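Long-range contact in bumblebee peptidoglycan recognition protein SA (Bombus, PDB 5XZ4), which recognises bacterial peptidoglycan for the insect immune system, binding the Dap-type in preference to the Lys-type: residues A[7-19]-A[79-91]. Numbering follows the deposited sequence.
Sequences CPQIIGRSEWTDV and DGNVYEGRGWNRE. With SO4 (sulfate ion), chain D.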
loop_
_atom_site.group_PDB
_atom_site.type_symbol
_atom_site.label_atom_id
_atom_site.label_comp_id
_atom_site.label_asym_id
_atom_site.label_seq_id
_atom_site.Cartn_x
_atom_site.Cartn_y
_atom_site.Cartn_z
ATOM N N CYS A 7 15.336 -7.199 0.514
ATOM C CA CYS A 7 14.608 -5.944 0.243
ATOM C C CYS A 7 14.532 -5.480 -1.232
ATOM O O CYS A 7 15.560 -5.419 -1.912
ATOM C CB CYS A 7 15.110 -4.798 1.139
ATOM S SG CYS A 7 14.784 -5.004 2.915
ATOM N N PRO A 8 13.308 -5.158 -1.727
ATOM C CA PRO A 8 13.173 -4.470 -3.027
ATOM C C PRO A 8 13.761 -3.060 -2.946
ATOM O O PRO A 8 13.914 -2.524 -1.843
ATOM C CB PRO A 8 11.660 -4.421 -3.269
ATOM C CG PRO A 8 11.016 -4.701 -1.956
ATOM C CD PRO A 8 11.995 -5.467 -1.120
ATOM N N GLN A 9 14.139 -2.499 -4.096
ATOM C CA GLN A 9 14.683 -1.132 -4.160
ATOM C C GLN A 9 13.531 -0.131 -4.284
ATOM O O GLN A 9 12.995 0.113 -5.385
ATOM C CB GLN A 9 15.673 -0.967 -5.315
ATOM C CG GLN A 9 16.965 -1.744 -5.117
ATOM C CD GLN A 9 17.894 -1.634 -6.305
ATOM O OE1 GLN A 9 17.497 -1.882 -7.445
ATOM N NE2 GLN A 9 19.139 -1.274 -6.044
ATOM N N ILE A 10 13.182 0.469 -3.156
ATOM C CA ILE A 10 11.980 1.322 -3.084
ATOM C C ILE A 10 12.215 2.663 -3.799
ATOM O O ILE A 10 13.275 3.274 -3.641
ATOM C CB ILE A 10 11.545 1.532 -1.608
ATOM C CG1 ILE A 10 11.201 0.162 -0.951
ATOM C CG2 ILE A 10 10.399 2.546 -1.505
ATOM C CD1 ILE A 10 11.129 0.165 0.569
ATOM N N ILE A 11 11.204 3.099 -4.560
ATOM C CA ILE A 11 11.236 4.401 -5.217
ATOM C C ILE A 11 10.748 5.425 -4.195
ATOM O O ILE A 11 9.550 5.437 -3.824
ATOM C CB ILE A 11 10.389 4.407 -6.502
ATOM C CG1 ILE A 11 10.954 3.363 -7.481
ATOM C CG2 ILE A 11 10.355 5.804 -7.105
ATOM C CD1 ILE A 11 10.122 3.075 -8.706
ATOM N N GLY A 12 11.665 6.260 -3.717
ATOM C CA GLY A 12 11.392 7.238 -2.686
ATOM C C GLY A 12 10.340 8.233 -3.132
ATOM O O GLY A 12 10.215 8.511 -4.340
ATOM N N ARG A 13 9.626 8.805 -2.173
ATOM C CA ARG A 13 8.543 9.770 -2.491
ATOM C C ARG A 13 9.013 10.911 -3.417
ATOM O O ARG A 13 8.322 11.252 -4.414
ATOM C CB ARG A 13 7.924 10.307 -1.216
ATOM C CG ARG A 13 6.638 11.105 -1.425
ATOM C CD ARG A 13 6.122 11.679 -0.096
ATOM N NE ARG A 13 4.896 12.479 -0.306
ATOM C CZ ARG A 13 4.879 13.707 -0.833
ATOM N NH1 ARG A 13 3.707 14.315 -1.025
ATOM N NH2 ARG A 13 6.024 14.312 -1.145
ATOM N N SER A 14 10.188 11.476 -3.153
ATOM C CA SER A 14 10.684 12.627 -3.936
ATOM C C SER A 14 11.105 12.218 -5.353
ATOM O O SER A 14 11.347 13.071 -6.209
ATOM C CB SER A 14 11.828 13.328 -3.208
ATOM O OG SER A 14 12.972 12.483 -3.108
ATOM N N GLU A 15 11.195 10.920 -5.613
ATOM C CA GLU A 15 11.517 10.441 -6.950
ATOM C C GLU A 15 10.303 10.433 -7.880
ATOM O O GLU A 15 10.459 10.344 -9.106
ATOM C CB GLU A 15 12.134 9.043 -6.900
ATOM C CG GLU A 15 13.346 8.874 -5.973
ATOM C CD GLU A 15 13.984 7.501 -6.084
ATOM O OE1 GLU A 15 14.184 6.850 -5.034
ATOM O OE2 GLU A 15 14.284 7.070 -7.215
ATOM N N TRP A 16 9.089 10.500 -7.312
ATOM C CA TRP A 16 7.871 10.524 -8.137
ATOM C C TRP A 16 7.012 11.781 -8.037
ATOM O O TRP A 16 6.109 11.944 -8.849
ATOM C CB TRP A 16 7.022 9.231 -7.982
ATOM C CG TRP A 16 6.504 8.941 -6.597
ATOM C CD1 TRP A 16 7.044 8.056 -5.678
ATOM C CD2 TRP A 16 5.319 9.478 -5.987
ATOM N NE1 TRP A 16 6.264 8.022 -4.549
ATOM C CE2 TRP A 16 5.206 8.888 -4.695
ATOM C CE3 TRP A 16 4.323 10.397 -6.400
ATOM C CZ2 TRP A 16 4.165 9.206 -3.809
ATOM C CZ3 TRP A 16 3.266 10.705 -5.520
ATOM C CH2 TRP A 16 3.209 10.119 -4.221
ATOM N N THR A 17 7.294 12.648 -7.070
ATOM C CA THR A 17 6.580 13.935 -6.937
ATOM C C THR A 17 7.488 15.042 -6.452
ATOM O O THR A 17 8.457 14.791 -5.696
ATOM C CB THR A 17 5.319 13.835 -6.032
ATOM O OG1 THR A 17 4.608 15.077 -6.035
ATOM C CG2 THR A 17 5.685 13.527 -4.587
ATOM N N ASP A 18 7.169 16.263 -6.882
ATOM C CA ASP A 18 7.803 17.484 -6.378
ATOM C C ASP A 18 7.007 18.229 -5.317
ATOM O O ASP A 18 7.463 19.269 -4.830
ATOM C CB ASP A 18 8.151 18.436 -7.537
ATOM C CG ASP A 18 9.172 17.830 -8.484
ATOM O OD1 ASP A 18 9.839 16.805 -8.178
ATOM O OD2 ASP A 18 9.300 18.341 -9.605
ATOM N N VAL A 19 5.812 17.728 -4.971
ATOM C CA VAL A 19 4.961 18.411 -4.002
ATOM C C VAL A 19 5.206 17.836 -2.612
ATOM O O VAL A 19 4.987 16.653 -2.389
ATOM C CB VAL A 19 3.460 18.296 -4.379
ATOM C CG1 VAL A 19 2.559 18.959 -3.332
ATOM C CG2 VAL A 19 3.218 18.856 -5.784
ATOM N N ASP A 79 4.681 -2.232 -13.107
ATOM C CA ASP A 79 6.113 -2.347 -13.448
ATOM C C ASP A 79 6.896 -3.240 -12.460
ATOM O O ASP A 79 8.085 -3.509 -12.689
ATOM C CB ASP A 79 6.754 -0.943 -13.538
ATOM C CG ASP A 79 6.731 -0.177 -12.214
ATOM O OD1 ASP A 79 6.098 -0.624 -11.224
ATOM O OD2 ASP A 79 7.364 0.904 -12.146
ATOM N N GLY A 80 6.256 -3.675 -11.367
ATOM C CA GLY A 80 6.921 -4.511 -10.380
ATOM C C GLY A 80 7.662 -3.718 -9.316
ATOM O O GLY A 80 8.405 -4.318 -8.536
ATOM N N ASN A 81 7.510 -2.390 -9.298
ATOM C CA ASN A 81 8.202 -1.513 -8.353
ATOM C C ASN A 81 7.328 -1.100 -7.185
ATOM O O ASN A 81 6.089 -1.062 -7.285
ATOM C CB ASN A 81 8.751 -0.279 -9.071
ATOM C CG ASN A 81 9.935 -0.608 -9.950
ATOM O OD1 ASN A 81 10.868 -1.304 -9.524
ATOM N ND2 ASN A 81 9.887 -0.144 -11.183
ATOM N N VAL A 82 8.001 -0.805 -6.076
ATOM C CA VAL A 82 7.367 -0.266 -4.874
ATOM C C VAL A 82 7.612 1.246 -4.838
ATOM O O VAL A 82 8.759 1.692 -4.950
ATOM C CB VAL A 82 7.954 -0.929 -3.593
ATOM C CG1 VAL A 82 7.310 -0.342 -2.333
ATOM C CG2 VAL A 82 7.769 -2.443 -3.620
ATOM N N TYR A 83 6.530 2.004 -4.650
ATOM C CA TYR A 83 6.574 3.460 -4.564
ATOM C C TYR A 83 6.274 3.893 -3.118
ATOM O O TYR A 83 5.229 3.532 -2.566
ATOM C CB TYR A 83 5.539 4.083 -5.548
ATOM C CG TYR A 83 5.915 3.844 -6.986
ATOM C CD1 TYR A 83 5.707 2.598 -7.590
ATOM C CD2 TYR A 83 6.554 4.847 -7.729
ATOM C CE1 TYR A 83 6.131 2.340 -8.899
ATOM C CE2 TYR A 83 6.973 4.618 -9.034
ATOM C CZ TYR A 83 6.783 3.376 -9.619
ATOM O OH TYR A 83 7.247 3.181 -10.908
ATOM N N GLU A 84 7.155 4.683 -2.521
ATOM C CA GLU A 84 6.945 5.185 -1.161
ATOM C C GLU A 84 5.924 6.307 -1.150
ATOM O O GLU A 84 6.102 7.286 -1.863
ATOM C CB GLU A 84 8.267 5.671 -0.567
ATOM C CG GLU A 84 8.136 6.143 0.866
ATOM C CD GLU A 84 9.320 6.938 1.347
ATOM O OE1 GLU A 84 9.931 7.704 0.567
ATOM O OE2 GLU A 84 9.673 6.799 2.531
ATOM N N GLY A 85 4.875 6.147 -0.339
ATOM C CA GLY A 85 3.897 7.206 -0.094
ATOM C C GLY A 85 4.224 7.829 1.251
ATOM O O GLY A 85 5.299 8.402 1.431
ATOM N N ARG A 86 3.351 7.569 2.237
ATOM C CA ARG A 86 3.643 7.982 3.609
ATOM C C ARG A 86 4.798 7.166 4.249
ATOM O O ARG A 86 5.375 7.632 5.243
ATOM C CB ARG A 86 2.395 7.897 4.476
ATOM C CG ARG A 86 1.343 8.913 4.082
ATOM C CD ARG A 86 0.050 8.750 4.864
ATOM N NE ARG A 86 -0.950 9.732 4.389
ATOM C CZ ARG A 86 -1.705 10.512 5.162
ATOM N NH1 ARG A 86 -1.697 10.440 6.500
ATOM N NH2 ARG A 86 -2.517 11.393 4.564
ATOM N N GLY A 87 5.103 5.985 3.694
ATOM C CA GLY A 87 6.269 5.204 4.087
ATOM C C GLY A 87 6.043 4.345 5.319
ATOM O O GLY A 87 4.937 4.143 5.790
ATOM N N TRP A 88 7.157 3.854 5.853
ATOM C CA TRP A 88 7.092 2.913 6.975
ATOM C C TRP A 88 6.659 3.537 8.288
ATOM O O TRP A 88 6.217 2.818 9.178
ATOM C CB TRP A 88 8.480 2.316 7.227
ATOM C CG TRP A 88 8.988 1.353 6.223
ATOM C CD1 TRP A 88 10.168 1.468 5.492
ATOM C CD2 TRP A 88 8.440 0.054 5.905
ATOM N NE1 TRP A 88 10.347 0.329 4.726
ATOM C CE2 TRP A 88 9.313 -0.541 4.945
ATOM C CE3 TRP A 88 7.275 -0.651 6.303
ATOM C CZ2 TRP A 88 9.081 -1.824 4.409
ATOM C CZ3 TRP A 88 7.043 -1.925 5.759
ATOM C CH2 TRP A 88 7.950 -2.483 4.806
ATOM N N ASN A 89 6.779 4.850 8.443
ATOM C CA ASN A 89 6.805 5.451 9.782
ATOM C C ASN A 89 5.668 6.406 10.137
ATOM O O ASN A 89 5.630 6.940 11.250
ATOM C CB ASN A 89 8.167 6.100 10.026
ATOM C CG ASN A 89 9.269 5.074 10.261
ATOM O OD1 ASN A 89 9.457 4.586 11.383
ATOM N ND2 ASN A 89 9.983 4.729 9.210
ATOM N N ARG A 90 4.765 6.650 9.189
ATOM C CA ARG A 90 3.750 7.697 9.374
ATOM C C ARG A 90 2.328 7.159 9.362
ATOM O O ARG A 90 2.009 6.220 8.614
ATOM C CB ARG A 90 3.938 8.810 8.324
ATOM C CG ARG A 90 5.158 9.668 8.642
ATOM C CD ARG A 90 5.589 10.572 7.502
ATOM N NE ARG A 90 6.667 11.482 7.926
ATOM C CZ ARG A 90 7.972 11.212 7.863
ATOM N NH1 ARG A 90 8.413 10.048 7.402
ATOM N NH2 ARG A 90 8.851 12.125 8.255
ATOM N N GLU A 91 1.464 7.776 10.177
ATOM C CA GLU A 91 0.050 7.407 10.261
ATOM C C GLU A 91 -0.604 7.509 8.884
ATOM O O GLU A 91 -0.332 8.426 8.100
ATOM C CB GLU A 91 -0.677 8.273 11.291
ATOM C CG GLU A 91 -0.322 7.922 12.739
ATOM C CD GLU A 91 -1.050 8.771 13.770
ATOM O OE1 GLU A 91 -1.929 9.574 13.389
ATOM O OE2 GLU A 91 -0.756 8.616 14.988
HETATM S S SO4 D . 7.037 15.099 9.443
HETATM O O1 SO4 D . 7.231 16.157 8.417
HETATM O O2 SO4 D . 8.318 14.408 9.694
HETATM O O3 SO4 D . 6.663 15.727 10.728
HETATM O O4 SO4 D . 6.004 14.115 9.008
HETATM O O HOH W 1 10.779 -1.528 -6.033
#
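With CG1 of I11 beside its backbone N (chi1 -61°) and the chain then extended, CD1 lies over one face of the Y83 ring, 3.8 Å from the ring centroid (CH-pi). W16 has CG between its backbone N and carbonyl carbon (chi1 61°); its five-membered ring receives the edge of Y83 in an offset edge-to-face pair, planes at 67°. The indole NE1 also donates to E84 O (2.8 Å), which lies near the ring plane and helps fix the indole's rotation. Replacing Y83 by an alanine would probably open a gap beside I11 CD1 and W16 and cost D79 OD2 its bond from Y83 OH (2.6 Å), leaving it N81 ND2. Between the backbones, I11 N donates to V82 O (2.8 Å) and E84 N to I11 O (2.8 Å), both nearly straight. The extended E84 side chain turns the anti lone pair of OE1 to R13 N at 3.0 Å. On the V82 and E84 side of the strand, away from Y83, I10 CG1 packs on V82 CG1 (4.2 Å), and both residues touch L127 of helix 118-134. The N-terminal segment thus adds a single beta bridge to outermost strand 82-84 of the mixed sheet, as in the PGRP fold, kin to N-acetylmuramoyl-L-alanine amidases.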